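Local coordinates for exonuclease VapC9 (Pyrobaculum aerophilum, PDB 1V8P), which acts as an exonuclease of the PIN-domain family, using magnesium, and is probably the RNA-cleaving toxin of a type II toxin-antitoxin system, at residues M26-L31 against S92-E97; A34-A39 against I146-L151; R51-I56 against V153-Q158; Y62-A67 against R84-V89; R106-R111 against Y116-A121. The protein carries 1 engineered substitution. One frame throughout, in Å; residues are numbered along the deposited sequence.

Interaction 1: residues M26-L31 against S92-E97. Engineered in segment 26-31: Ala-27 (natural residue Pro).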
# COMPACT_ATOMS: atom_id res chain seq x y z
N MET C 26 14.20 -8.60 -29.44
CA MET C 26 15.57 -8.91 -29.03
C MET C 26 16.55 -7.76 -29.18
O MET C 26 17.76 -7.94 -29.02
CB MET C 26 16.09 -10.13 -29.81
N ALA C 27 16.04 -6.57 -29.49
CA ALA C 27 16.88 -5.39 -29.61
C ALA C 27 16.77 -4.65 -28.28
O ALA C 27 17.26 -3.53 -28.13
CB ALA C 27 16.39 -4.51 -30.75
N VAL C 28 16.13 -5.30 -27.31
CA VAL C 28 15.93 -4.72 -26.00
C VAL C 28 17.18 -4.80 -25.13
O VAL C 28 17.78 -5.86 -24.99
CB VAL C 28 14.76 -5.42 -25.27
CG1 VAL C 28 14.54 -4.80 -23.89
CG2 VAL C 28 13.50 -5.30 -26.10
N GLU C 29 17.57 -3.66 -24.56
CA GLU C 29 18.74 -3.59 -23.68
C GLU C 29 18.32 -3.15 -22.27
O GLU C 29 18.97 -3.47 -21.28
CB GLU C 29 19.76 -2.58 -24.24
CG GLU C 29 20.51 -3.00 -25.51
CD GLU C 29 21.22 -1.83 -26.20
OE1 GLU C 29 21.92 -1.05 -25.53
OE2 GLU C 29 21.07 -1.69 -27.44
N TYR C 30 17.21 -2.42 -22.19
CA TYR C 30 16.75 -1.95 -20.89
C TYR C 30 15.33 -2.35 -20.46
O TYR C 30 14.40 -2.40 -21.28
CB TYR C 30 16.84 -0.42 -20.84
CG TYR C 30 18.16 0.14 -21.25
CD1 TYR C 30 18.41 0.49 -22.58
CD2 TYR C 30 19.18 0.32 -20.32
CE1 TYR C 30 19.64 1.02 -22.97
CE2 TYR C 30 20.41 0.84 -20.69
CZ TYR C 30 20.64 1.20 -22.01
OH TYR C 30 21.86 1.76 -22.35
N LEU C 31 15.18 -2.63 -19.17
CA LEU C 31 13.89 -2.94 -18.56
C LEU C 31 13.58 -1.70 -17.73
O LEU C 31 14.34 -1.35 -16.82
CB LEU C 31 13.98 -4.16 -17.63
CG LEU C 31 12.70 -4.45 -16.84
CD1 LEU C 31 11.56 -4.72 -17.81
CD2 LEU C 31 12.88 -5.64 -15.92
N SER C 92 4.71 3.00 -26.44
CA SER C 92 6.01 3.00 -27.11
C SER C 92 6.97 1.89 -26.69
O SER C 92 7.96 1.65 -27.39
CB SER C 92 6.70 4.35 -26.88
OG SER C 92 5.87 5.42 -27.28
N PHE C 93 6.68 1.22 -25.58
CA PHE C 93 7.55 0.18 -25.06
C PHE C 93 7.18 -1.23 -25.40
O PHE C 93 6.01 -1.54 -25.56
CB PHE C 93 7.63 0.28 -23.54
CG PHE C 93 8.28 1.53 -23.04
CD1 PHE C 93 7.66 2.76 -23.20
CD2 PHE C 93 9.51 1.48 -22.39
CE1 PHE C 93 8.26 3.92 -22.72
CE2 PHE C 93 10.10 2.63 -21.91
CZ PHE C 93 9.48 3.86 -22.08
N LYS C 94 8.20 -2.08 -25.48
CA LYS C 94 8.04 -3.50 -25.76
C LYS C 94 7.65 -4.06 -24.39
O LYS C 94 8.18 -3.64 -23.37
CB LYS C 94 9.37 -4.10 -26.21
CG LYS C 94 9.27 -5.30 -27.14
CD LYS C 94 8.63 -6.54 -26.49
CE LYS C 94 8.63 -7.74 -27.46
NZ LYS C 94 8.03 -8.98 -26.87
N VAL C 95 6.72 -5.01 -24.36
CA VAL C 95 6.30 -5.59 -23.11
C VAL C 95 6.80 -7.02 -23.03
O VAL C 95 6.54 -7.83 -23.91
CB VAL C 95 4.75 -5.58 -23.00
CG1 VAL C 95 4.29 -6.10 -21.65
CG2 VAL C 95 4.26 -4.16 -23.22
N LEU C 96 7.54 -7.33 -21.96
CA LEU C 96 8.07 -8.67 -21.78
C LEU C 96 7.03 -9.58 -21.16
O LEU C 96 5.99 -9.11 -20.70
CB LEU C 96 9.32 -8.63 -20.89
CG LEU C 96 10.31 -7.56 -21.36
CD1 LEU C 96 11.59 -7.65 -20.55
CD2 LEU C 96 10.59 -7.76 -22.85
N GLU C 97 7.31 -10.87 -21.16
CA GLU C 97 6.40 -11.86 -20.59
C GLU C 97 6.47 -11.81 -19.09
O GLU C 97 7.45 -11.36 -18.52
CB GLU C 97 6.79 -13.28 -21.02
CG GLU C 97 6.81 -13.55 -22.51
CD GLU C 97 6.98 -15.04 -22.83
OE1 GLU C 97 7.81 -15.72 -22.18
OE2 GLU C 97 6.27 -15.53 -23.74
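Leu-31 and Leu-96, with Val-28 and Lys-94 beside them, form a small apolar contact between the chain at strand 30-32 and that at strand 94-95, which are not neighbours in the parallel PIN-domain sheet. Strand 54-56 runs between them. The CA atoms bear this out: Val-28 CA and Lys-94 CA, 8.0 Å apart, are too far for backbone pairing, and no hydrogen bond joins the two segments. The contact is therefore made by side chains reaching over the middle strand, where Val-28 also rests on Ala-55. Leu-31 holds CG anti to its backbone N (chi1 174°), which swings CD1 across the sheet to Leu-96 CD1 at 4.0 Å. The two leucines lie at a slant to one another, touching by one methyl each. Helix 115-127 covers both, since Val-123 packs on each leucine, and Tyr-120 and Ala-124 close further on Leu-31. The Leu-31 side chain lies about 6 Å from that of Asp-33, a predicted magnesium ligand, so this apolar layer borders the probable active site. The second touch is looser: Lys-94 starts toward residues 26-31 but its chain then turns off, leaving Lys-94 CB to meet Val-28 CG2 at 4.3 Å.

Interaction 2: residues A34-A39 against I146-L151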
# COMPACT_ATOMS: atom_id res chain seq x y z
N ALA C 34 8.03 1.39 -13.25
CA ALA C 34 7.07 2.47 -13.06
C ALA C 34 7.68 3.80 -12.65
O ALA C 34 7.32 4.84 -13.22
CB ALA C 34 6.00 2.05 -12.06
N SER C 35 8.59 3.79 -11.68
CA SER C 35 9.18 5.05 -11.25
C SER C 35 10.00 5.69 -12.37
O SER C 35 9.99 6.91 -12.51
CB SER C 35 10.05 4.86 -10.01
OG SER C 35 11.34 4.40 -10.35
N ALA C 36 10.70 4.88 -13.16
CA ALA C 36 11.51 5.40 -14.26
C ALA C 36 10.62 5.86 -15.40
O ALA C 36 10.79 6.97 -15.94
CB ALA C 36 12.46 4.33 -14.78
N LEU C 37 9.69 4.99 -15.78
CA LEU C 37 8.74 5.26 -16.84
C LEU C 37 8.13 6.63 -16.56
O LEU C 37 8.03 7.47 -17.44
CB LEU C 37 7.66 4.17 -16.85
CG LEU C 37 6.56 4.13 -17.91
CD1 LEU C 37 5.59 5.28 -17.71
CD2 LEU C 37 7.18 4.18 -19.28
N TYR C 38 7.74 6.85 -15.30
CA TYR C 38 7.15 8.11 -14.92
C TYR C 38 8.08 9.30 -15.20
O TYR C 38 7.64 10.32 -15.68
CB TYR C 38 6.77 8.10 -13.44
CG TYR C 38 5.35 8.54 -13.18
CD1 TYR C 38 4.27 7.74 -13.56
CD2 TYR C 38 5.08 9.77 -12.57
CE1 TYR C 38 2.95 8.15 -13.34
CE2 TYR C 38 3.77 10.19 -12.35
CZ TYR C 38 2.71 9.38 -12.74
OH TYR C 38 1.42 9.79 -12.51
N ALA C 39 9.36 9.17 -14.89
CA ALA C 39 10.29 10.27 -15.15
C ALA C 39 10.42 10.47 -16.66
O ALA C 39 10.32 11.58 -17.17
CB ALA C 39 11.66 9.98 -14.52
N ILE C 146 20.48 1.24 -13.33
CA ILE C 146 20.79 2.65 -13.45
C ILE C 146 19.52 3.46 -13.26
O ILE C 146 18.42 2.92 -13.26
CB ILE C 146 21.34 2.96 -14.84
CG1 ILE C 146 20.31 2.59 -15.90
CG2 ILE C 146 22.64 2.21 -15.07
CD1 ILE C 146 20.71 2.96 -17.31
N ASP C 147 19.68 4.77 -13.09
CA ASP C 147 18.52 5.62 -12.95
C ASP C 147 18.29 6.28 -14.31
O ASP C 147 19.10 6.13 -15.22
CB ASP C 147 18.74 6.68 -11.88
CG ASP C 147 19.98 7.49 -12.10
OD1 ASP C 147 20.46 7.58 -13.25
OD2 ASP C 147 20.46 8.05 -11.10
N VAL C 148 17.19 7.03 -14.43
CA VAL C 148 16.83 7.66 -15.69
C VAL C 148 17.89 8.58 -16.28
O VAL C 148 18.10 8.58 -17.50
CB VAL C 148 15.49 8.42 -15.56
CG1 VAL C 148 15.25 9.29 -16.78
CG2 VAL C 148 14.36 7.42 -15.40
N GLU C 149 18.56 9.34 -15.43
CA GLU C 149 19.61 10.26 -15.89
C GLU C 149 20.75 9.48 -16.56
O GLU C 149 21.25 9.87 -17.62
CB GLU C 149 20.17 11.04 -14.70
CG GLU C 149 21.09 12.19 -15.10
CD GLU C 149 21.76 12.85 -13.90
OE1 GLU C 149 22.08 14.06 -13.98
OE2 GLU C 149 21.99 12.15 -12.89
N THR C 150 21.15 8.39 -15.92
CA THR C 150 22.21 7.55 -16.44
C THR C 150 21.76 6.96 -17.77
O THR C 150 22.55 6.82 -18.70
CB THR C 150 22.53 6.42 -15.46
OG1 THR C 150 22.97 6.98 -14.21
CG2 THR C 150 23.59 5.52 -16.03
N LEU C 151 20.49 6.60 -17.85
CA LEU C 151 19.96 6.03 -19.08
C LEU C 151 20.03 7.07 -20.19
O LEU C 151 20.48 6.78 -21.30
CB LEU C 151 18.51 5.56 -18.91
CG LEU C 151 17.77 5.15 -20.19
CD1 LEU C 151 18.53 4.03 -20.90
CD2 LEU C 151 16.36 4.71 -19.86
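Val-148, the first residue of helix 148-156, packs against Ala-36 and Ala-39 on helix 34-40, the helix that follows the first strand of the PIN-domain sheet and starts right after Asp-33, a predicted magnesium ligand. One methyl does the work. Val-148 CG2 lies 3.7 Å from Ala-36 CB and 3.8 Å from Ala-39 CB, so it meets two alanines one helical turn apart; Ala-36 O is also near, 3.6 Å from Val-148 CG2. The torsion accounts for the reach: CG1 is anti to the backbone N (chi1 170°), which leaves CG2 as the branch facing the alanines. Just before Val-148, the N-cap residue Asp-147 fixes the start of its helix. Asp-147 OD1 accepts from two groups of Thr-150: the backbone N at 2.9 Å, nearly straight at 161°, and OG1, which comes from above the carboxylate plane. On the other helix, Asp-33 OD1 accepts from Ala-36 N and Ser-35 OG, so Ala-36 links this apolar contact to the predicted metal site. Strand 130-132 touches both helices, Val-132 meeting Ala-36 and Leu-151, while Leu-37 turns away toward helix 79-91 and Tyr-38 lies against helix 58-73.

Interaction 3: residues R51-I56 against V153-Q158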
# COMPACT_ATOMS: atom_id res chain seq x y z
N ARG C 51 13.40 3.74 -28.57
CA ARG C 51 12.34 2.88 -28.06
C ARG C 51 12.53 1.37 -28.23
O ARG C 51 12.18 0.61 -27.33
CB ARG C 51 10.99 3.27 -28.67
CG ARG C 51 10.84 2.91 -30.14
CD ARG C 51 9.56 3.50 -30.70
NE ARG C 51 8.38 2.77 -30.24
CZ ARG C 51 7.66 1.98 -31.03
NH1 ARG C 51 8.01 1.83 -32.30
NH2 ARG C 51 6.59 1.34 -30.56
N GLU C 52 13.08 0.92 -29.35
CA GLU C 52 13.22 -0.52 -29.52
C GLU C 52 14.17 -1.10 -28.47
O GLU C 52 14.21 -2.31 -28.23
CB GLU C 52 13.69 -0.87 -30.94
CG GLU C 52 15.20 -0.78 -31.23
CD GLU C 52 15.68 0.65 -31.42
OE1 GLU C 52 14.83 1.54 -31.68
OE2 GLU C 52 16.92 0.87 -31.32
N LYS C 53 14.93 -0.22 -27.82
CA LYS C 53 15.87 -0.64 -26.80
C LYS C 53 15.26 -0.78 -25.41
O LYS C 53 15.82 -1.47 -24.55
CB LYS C 53 17.06 0.32 -26.78
CG LYS C 53 18.11 -0.04 -27.81
CD LYS C 53 19.37 0.81 -27.74
CE LYS C 53 19.17 2.15 -28.41
NZ LYS C 53 20.42 2.64 -29.06
N LEU C 54 14.11 -0.14 -25.19
CA LEU C 54 13.45 -0.19 -23.88
C LEU C 54 12.24 -1.10 -23.81
O LEU C 54 11.50 -1.26 -24.77
CB LEU C 54 12.99 1.21 -23.45
CG LEU C 54 13.91 2.42 -23.59
CD1 LEU C 54 15.36 2.03 -23.29
CD2 LEU C 54 13.76 2.97 -25.00
N ALA C 55 12.04 -1.69 -22.64
CA ALA C 55 10.91 -2.56 -22.39
C ALA C 55 10.37 -2.37 -20.97
O ALA C 55 11.02 -1.77 -20.12
CB ALA C 55 11.31 -4.01 -22.61
N ILE C 56 9.17 -2.89 -20.74
CA ILE C 56 8.49 -2.82 -19.45
C ILE C 56 7.85 -4.18 -19.27
O ILE C 56 7.91 -5.03 -20.15
CB ILE C 56 7.31 -1.80 -19.44
CG1 ILE C 56 6.31 -2.16 -20.54
CG2 ILE C 56 7.84 -0.37 -19.55
CD1 ILE C 56 5.25 -1.12 -20.80
N VAL C 153 22.01 9.71 -20.59
CA VAL C 153 23.34 9.98 -21.11
C VAL C 153 23.77 8.86 -22.05
O VAL C 153 24.20 9.14 -23.17
CB VAL C 153 24.39 10.14 -19.99
CG1 VAL C 153 24.11 11.40 -19.20
CG2 VAL C 153 24.37 8.94 -19.08
N ARG C 154 23.63 7.61 -21.63
CA ARG C 154 24.03 6.48 -22.47
C ARG C 154 23.37 6.51 -23.84
O ARG C 154 23.95 6.04 -24.82
CB ARG C 154 23.69 5.14 -21.80
CG ARG C 154 24.43 4.85 -20.53
CD ARG C 154 24.15 3.43 -20.05
NE ARG C 154 24.80 3.18 -18.76
CZ ARG C 154 24.93 1.98 -18.20
NH1 ARG C 154 24.46 0.90 -18.80
NH2 ARG C 154 25.55 1.87 -17.02
N LEU C 155 22.16 7.04 -23.92
CA LEU C 155 21.45 7.10 -25.20
C LEU C 155 21.96 8.26 -26.03
O LEU C 155 22.14 8.13 -27.24
CB LEU C 155 19.93 7.24 -24.98
CG LEU C 155 19.24 6.03 -24.34
CD1 LEU C 155 17.80 6.37 -23.96
CD2 LEU C 155 19.30 4.84 -25.29
N ALA C 156 22.20 9.39 -25.38
CA ALA C 156 22.70 10.58 -26.07
C ALA C 156 23.98 10.25 -26.84
O ALA C 156 24.29 10.91 -27.83
CB ALA C 156 22.98 11.68 -25.07
N ALA C 157 24.70 9.23 -26.39
CA ALA C 157 25.94 8.83 -27.04
C ALA C 157 25.78 7.56 -27.85
O ALA C 157 26.46 6.56 -27.59
CB ALA C 157 27.05 8.65 -26.01
N GLN C 158 24.86 7.59 -28.82
CA GLN C 158 24.58 6.46 -29.70
C GLN C 158 23.27 6.68 -30.45
O GLN C 158 22.78 5.73 -31.10
CB GLN C 158 24.52 5.14 -28.91
CG GLN C 158 23.43 5.08 -27.85
CD GLN C 158 23.33 3.71 -27.19
OE1 GLN C 158 23.11 2.69 -27.86
NE2 GLN C 158 23.48 3.67 -25.87
OXT GLN C 158 22.75 7.82 -30.37
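The flat side-chain amide of Gln-158 is engaged in two ways: Lys-53 NZ stands above it, and Arg-154 O lies at its nitrogen edge. The lysine nitrogen is 2.9 Å from Gln-158 OE1 but 58° out of the carbonyl plane, so this hydrogen bond does not follow a lone pair. By contrast, Arg-154 O lies in the amide plane, and Gln-158 NE2 donates to it at 2.6 Å with an N-H...O angle of 169°. In the PIN fold this contact joins the end of the last helix, 148-156, and the chain terminus to the 3-10 segment 51-53 leading into strand 54-56. The helix ends here, Ala-157 being the first residue to leave helical backbone angles. A continuing helix would bring the backbone N of Gln-158 to Arg-154 O, yet those two atoms are 4.4 Å apart; the side chain of the same residue bonds that oxygen instead. Gln-158 CG sits between the backbone N and the carbonyl carbon (chi1 61°), which folds the amide back over the helix end. The ammonium lies near a helix C-terminus and the terminal carboxylate, Lys-53 NZ being 4.4 Å from Gln-158 O, which may favour its positive charge. Lys-53 NZ has a second, weak bond to His-50 ND1, and the backbone of Lys-53 pairs with Glu-29 and Tyr-30. The lysine chain bends about its CG-CD and CD-CE bonds to reach the glutamine, running past Leu-155 in the opposite direction, so that Lys-53 CE meets Leu-155 CD2 at 4.1 Å.

Interaction 4: residues Y62-A67 against R84-V89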
# COMPACT_ATOMS: atom_id res chain seq x y z
N TYR C 62 -0.04 -1.11 -14.91
CA TYR C 62 -0.87 -0.87 -13.73
C TYR C 62 -0.21 0.05 -12.70
O TYR C 62 -0.86 0.91 -12.11
CB TYR C 62 -1.23 -2.21 -13.08
CG TYR C 62 -1.91 -3.14 -14.04
CD1 TYR C 62 -1.17 -3.87 -14.96
CD2 TYR C 62 -3.30 -3.22 -14.09
CE1 TYR C 62 -1.81 -4.67 -15.92
CE2 TYR C 62 -3.94 -4.00 -15.04
CZ TYR C 62 -3.20 -4.72 -15.95
OH TYR C 62 -3.84 -5.49 -16.89
N GLU C 63 1.09 -0.12 -12.48
CA GLU C 63 1.79 0.73 -11.53
C GLU C 63 1.81 2.18 -11.96
O GLU C 63 1.67 3.07 -11.12
CB GLU C 63 3.22 0.24 -11.31
CG GLU C 63 3.28 -1.01 -10.47
CD GLU C 63 4.69 -1.46 -10.23
OE1 GLU C 63 4.94 -2.02 -9.14
OE2 GLU C 63 5.54 -1.25 -11.11
N ALA C 64 1.99 2.45 -13.25
CA ALA C 64 2.00 3.83 -13.73
C ALA C 64 0.59 4.38 -13.53
O ALA C 64 0.42 5.51 -13.09
CB ALA C 64 2.39 3.91 -15.20
N GLY C 65 -0.40 3.55 -13.85
CA GLY C 65 -1.78 3.96 -13.68
C GLY C 65 -2.12 4.30 -12.24
O GLY C 65 -2.69 5.34 -11.94
N ASN C 66 -1.74 3.41 -11.33
CA ASN C 66 -2.01 3.62 -9.91
C ASN C 66 -1.37 4.90 -9.40
O ASN C 66 -1.89 5.53 -8.49
CB ASN C 66 -1.50 2.42 -9.12
CG ASN C 66 -2.14 2.32 -7.75
OD1 ASN C 66 -1.49 2.55 -6.73
ND2 ASN C 66 -3.44 1.97 -7.73
N ALA C 67 -0.23 5.28 -9.98
CA ALA C 67 0.43 6.51 -9.55
C ALA C 67 -0.37 7.73 -10.01
O ALA C 67 -0.59 8.67 -9.23
CB ALA C 67 1.84 6.57 -10.10
N ARG C 84 -4.09 10.22 -21.02
CA ARG C 84 -3.99 9.95 -22.44
C ARG C 84 -2.54 10.01 -22.85
O ARG C 84 -2.07 9.20 -23.65
CB ARG C 84 -4.79 10.96 -23.25
CG ARG C 84 -6.27 10.63 -23.33
CD ARG C 84 -7.05 11.71 -24.10
NE ARG C 84 -8.18 12.21 -23.32
CZ ARG C 84 -8.20 13.40 -22.73
NH1 ARG C 84 -7.15 14.21 -22.85
NH2 ARG C 84 -9.25 13.76 -22.00
N HIS C 85 -1.82 10.97 -22.29
CA HIS C 85 -0.41 11.11 -22.59
C HIS C 85 0.33 9.88 -22.05
O HIS C 85 1.04 9.20 -22.81
CB HIS C 85 0.11 12.38 -21.94
CG HIS C 85 1.60 12.53 -21.99
ND1 HIS C 85 2.32 12.49 -23.17
CD2 HIS C 85 2.51 12.72 -21.00
CE1 HIS C 85 3.60 12.65 -22.90
NE2 HIS C 85 3.74 12.80 -21.60
N LEU C 86 0.14 9.57 -20.77
CA LEU C 86 0.78 8.43 -20.12
C LEU C 86 0.54 7.16 -20.94
O LEU C 86 1.38 6.28 -21.03
CB LEU C 86 0.22 8.23 -18.70
CG LEU C 86 1.07 7.60 -17.57
CD1 LEU C 86 0.16 6.87 -16.60
CD2 LEU C 86 2.10 6.62 -18.11
N LYS C 87 -0.64 7.09 -21.54
CA LYS C 87 -1.03 5.94 -22.35
C LYS C 87 -0.15 5.80 -23.59
O LYS C 87 0.34 4.71 -23.89
CB LYS C 87 -2.49 6.09 -22.77
CG LYS C 87 -3.04 4.93 -23.57
CD LYS C 87 -4.48 5.18 -23.92
CE LYS C 87 -5.11 3.98 -24.59
NZ LYS C 87 -6.58 4.22 -24.76
N LYS C 88 0.06 6.92 -24.28
CA LYS C 88 0.88 6.94 -25.50
C LYS C 88 2.31 6.57 -25.15
O LYS C 88 2.94 5.77 -25.85
CB LYS C 88 0.85 8.34 -26.16
CG LYS C 88 -0.55 8.86 -26.47
CD LYS C 88 -0.63 9.46 -27.86
CE LYS C 88 -2.03 10.00 -28.18
NZ LYS C 88 -2.31 11.24 -27.39
N VAL C 89 2.81 7.15 -24.07
CA VAL C 89 4.16 6.86 -23.60
C VAL C 89 4.30 5.35 -23.38
O VAL C 89 5.27 4.75 -23.82
CB VAL C 89 4.43 7.58 -22.29
CG1 VAL C 89 5.74 7.10 -21.70
CG2 VAL C 89 4.46 9.09 -22.54
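Leu-86 is the tight point of this contact: its forked end closes on Ala-64, while most other side chains of the two segments point elsewhere. Both methyls of Leu-86, CD1 and CD2, face the alanine, and each lies 4.0 Å from Ala-64 CB, so neither branch alone carries the contact. The same CD1 also lies against the helix backbone, 3.8 Å from Ala-64 O and 4.3 Å from Gly-65 N. Leu-86 CG is turned roughly anti to the backbone N (chi1 -151°), which carries its two methyls to the other helix. The pairing is narrow in extent: only 87 Å² is buried between the segments, and no hydrogen bond crosses. These are helices 58-73 and 79-91, a roughly antiparallel pair of consecutive helices in the PIN domain; Leu-37 of helix 34-40 packs on both Leu-86 and Val-89, and Tyr-38 on Ala-67. A third subunit covers another flank, where its Leu-101 meets Leu-86 and the Asp-98 carboxylate of that subunit bonds Tyr-62 OH. On the side turned from Ala-64, Arg-84 and Lys-88 are exposed, and neither reaches residues 62-67. His-85 is exposed as well, though its position is defined: NE2 is hydrogen-bonded to Ala-41 O, and Val-89 CG2 lies 3.7 Å above one ring face, toward the rim.

Interaction 5: residues R106-R111 against Y116-A121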
# COMPACT_ATOMS: atom_id res chain seq x y z
N ARG C 106 11.18 -15.73 -4.42
CA ARG C 106 12.45 -16.02 -3.78
C ARG C 106 13.35 -14.80 -3.77
O ARG C 106 13.98 -14.50 -2.75
CB ARG C 106 13.16 -17.20 -4.44
CG ARG C 106 14.28 -17.73 -3.56
CD ARG C 106 14.84 -19.02 -4.05
NE ARG C 106 15.48 -18.85 -5.35
CZ ARG C 106 16.26 -19.77 -5.91
NH1 ARG C 106 16.50 -20.91 -5.28
NH2 ARG C 106 16.80 -19.54 -7.11
N VAL C 107 13.43 -14.09 -4.90
CA VAL C 107 14.25 -12.89 -4.98
C VAL C 107 13.72 -11.87 -3.98
O VAL C 107 14.49 -11.17 -3.33
CB VAL C 107 14.25 -12.26 -6.41
CG1 VAL C 107 14.75 -10.81 -6.35
CG2 VAL C 107 15.16 -13.09 -7.33
N ALA C 108 12.40 -11.80 -3.86
CA ALA C 108 11.74 -10.89 -2.93
C ALA C 108 12.23 -11.14 -1.51
O ALA C 108 12.70 -10.24 -0.84
CB ALA C 108 10.22 -11.08 -3.00
N VAL C 109 12.09 -12.38 -1.08
CA VAL C 109 12.50 -12.80 0.26
C VAL C 109 14.00 -12.59 0.50
O VAL C 109 14.40 -12.03 1.52
CB VAL C 109 12.15 -14.29 0.48
CG1 VAL C 109 12.62 -14.73 1.85
CG2 VAL C 109 10.66 -14.50 0.32
N GLU C 110 14.81 -13.04 -0.45
CA GLU C 110 16.26 -12.95 -0.33
C GLU C 110 16.85 -11.56 -0.22
O GLU C 110 17.70 -11.32 0.63
CB GLU C 110 16.93 -13.67 -1.50
CG GLU C 110 16.97 -15.17 -1.34
CD GLU C 110 17.29 -15.88 -2.63
OE1 GLU C 110 17.34 -17.13 -2.61
OE2 GLU C 110 17.49 -15.20 -3.67
N ARG C 111 16.41 -10.64 -1.08
CA ARG C 111 16.94 -9.28 -1.04
C ARG C 111 16.09 -8.29 -0.25
O ARG C 111 16.40 -7.10 -0.18
CB ARG C 111 17.13 -8.78 -2.47
CG ARG C 111 17.70 -9.86 -3.38
CD ARG C 111 17.98 -9.36 -4.77
NE ARG C 111 18.46 -10.43 -5.64
CZ ARG C 111 18.90 -10.25 -6.88
NH1 ARG C 111 18.92 -9.02 -7.40
NH2 ARG C 111 19.32 -11.28 -7.60
N TYR C 116 6.55 -6.84 -6.01
CA TYR C 116 6.48 -6.00 -7.20
C TYR C 116 7.86 -5.59 -7.66
O TYR C 116 8.22 -5.83 -8.80
CB TYR C 116 5.61 -4.77 -6.95
CG TYR C 116 4.16 -5.11 -6.75
CD1 TYR C 116 3.40 -5.61 -7.80
CD2 TYR C 116 3.55 -4.95 -5.51
CE1 TYR C 116 2.05 -5.95 -7.61
CE2 TYR C 116 2.20 -5.29 -5.32
CZ TYR C 116 1.45 -5.78 -6.38
OH TYR C 116 0.12 -6.10 -6.22
N ASP C 117 8.65 -4.97 -6.77
CA ASP C 117 10.00 -4.57 -7.12
C ASP C 117 10.89 -5.77 -7.50
O ASP C 117 11.74 -5.65 -8.36
CB ASP C 117 10.64 -3.78 -5.95
CG ASP C 117 10.06 -2.36 -5.81
OD1 ASP C 117 10.20 -1.76 -4.71
OD2 ASP C 117 9.48 -1.83 -6.78
N ALA C 118 10.67 -6.94 -6.89
CA ALA C 118 11.47 -8.12 -7.20
C ALA C 118 11.19 -8.65 -8.60
O ALA C 118 12.04 -9.34 -9.18
CB ALA C 118 11.23 -9.22 -6.19
N SER C 119 10.01 -8.35 -9.13
CA SER C 119 9.66 -8.80 -10.47
C SER C 119 10.64 -8.12 -11.44
O SER C 119 11.11 -8.73 -12.42
CB SER C 119 8.22 -8.40 -10.81
OG SER C 119 7.29 -9.12 -10.01
N TYR C 120 10.97 -6.87 -11.15
CA TYR C 120 11.90 -6.12 -11.98
C TYR C 120 13.36 -6.60 -11.87
O TYR C 120 14.04 -6.76 -12.88
CB TYR C 120 11.82 -4.64 -11.63
CG TYR C 120 10.51 -4.04 -12.07
CD1 TYR C 120 9.43 -3.93 -11.19
CD2 TYR C 120 10.34 -3.62 -13.40
CE1 TYR C 120 8.22 -3.41 -11.61
CE2 TYR C 120 9.13 -3.10 -13.83
CZ TYR C 120 8.07 -3.00 -12.93
OH TYR C 120 6.87 -2.46 -13.35
N ALA C 121 13.82 -6.84 -10.65
CA ALA C 121 15.17 -7.30 -10.41
C ALA C 121 15.39 -8.65 -11.10
O ALA C 121 16.39 -8.86 -11.80
CB ALA C 121 15.43 -7.43 -8.89
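Arg-111 NH2 forms a salt bridge with Glu-125, one turn beyond Ala-121 on helix 115-127, and to get there the arginine passes beside Ala-121 itself. The contact belongs to the PIN-domain corner where helix 101-111 turns into helix 115-127: the axes of the segments 106-111 and 116-121 approach to 8.5 Å and run at 104° to each other. The arginine chain is extended from CG to NE, which carries the guanidinium along the second helix; NH1 lies 4.1 Å from Ala-121 CB, an oblique approach that is neither a face nor an edge contact. Next to it the packing is apolar and close. Ala-108 CA and Ala-118 CA are 5.1 Å apart, a spacing that small side chains permit, and the Ala-118 methyl sits on the backbone of the first helix. Val-107 uses CG1, anti to the backbone N (chi1 163°), to touch Ala-118 CB at 3.9 Å and, more loosely, Ala-121 CB. The contact lies on the helix that carries Asp-117, a predicted magnesium ligand with Asp-135 close by. Trp-69 of the third subunit packs on Ala-108. At the crossing itself, Ala-108 CB and Ala-118 CB meet at 3.8 Å.

Overall arrangement
Interactions 2, 4 and 5 are buried and largely apolar, interaction 1 is partly buried, and interaction 3 joins buried residues to the exposed Gln-158. Interactions 1 and 3 share the parallel sheet: Tyr-30 O meets Ala-55 N at 2.8 Å, probably a hydrogen bond. Interactions 2 and 3 share helix 148-156, one at its start, the other at its end, where a charged and a polar side chain replace methyl-methyl contact. Interactions 3 and 5 sit on opposite sides of the chain's centre. Interactions 4 and 5 both border the third subunit; Glu-63 and Tyr-120 probably hydrogen-bond between them. Interactions 1, 2 and 5 lie near the predicted metal site, 4 somewhat further, 3 away.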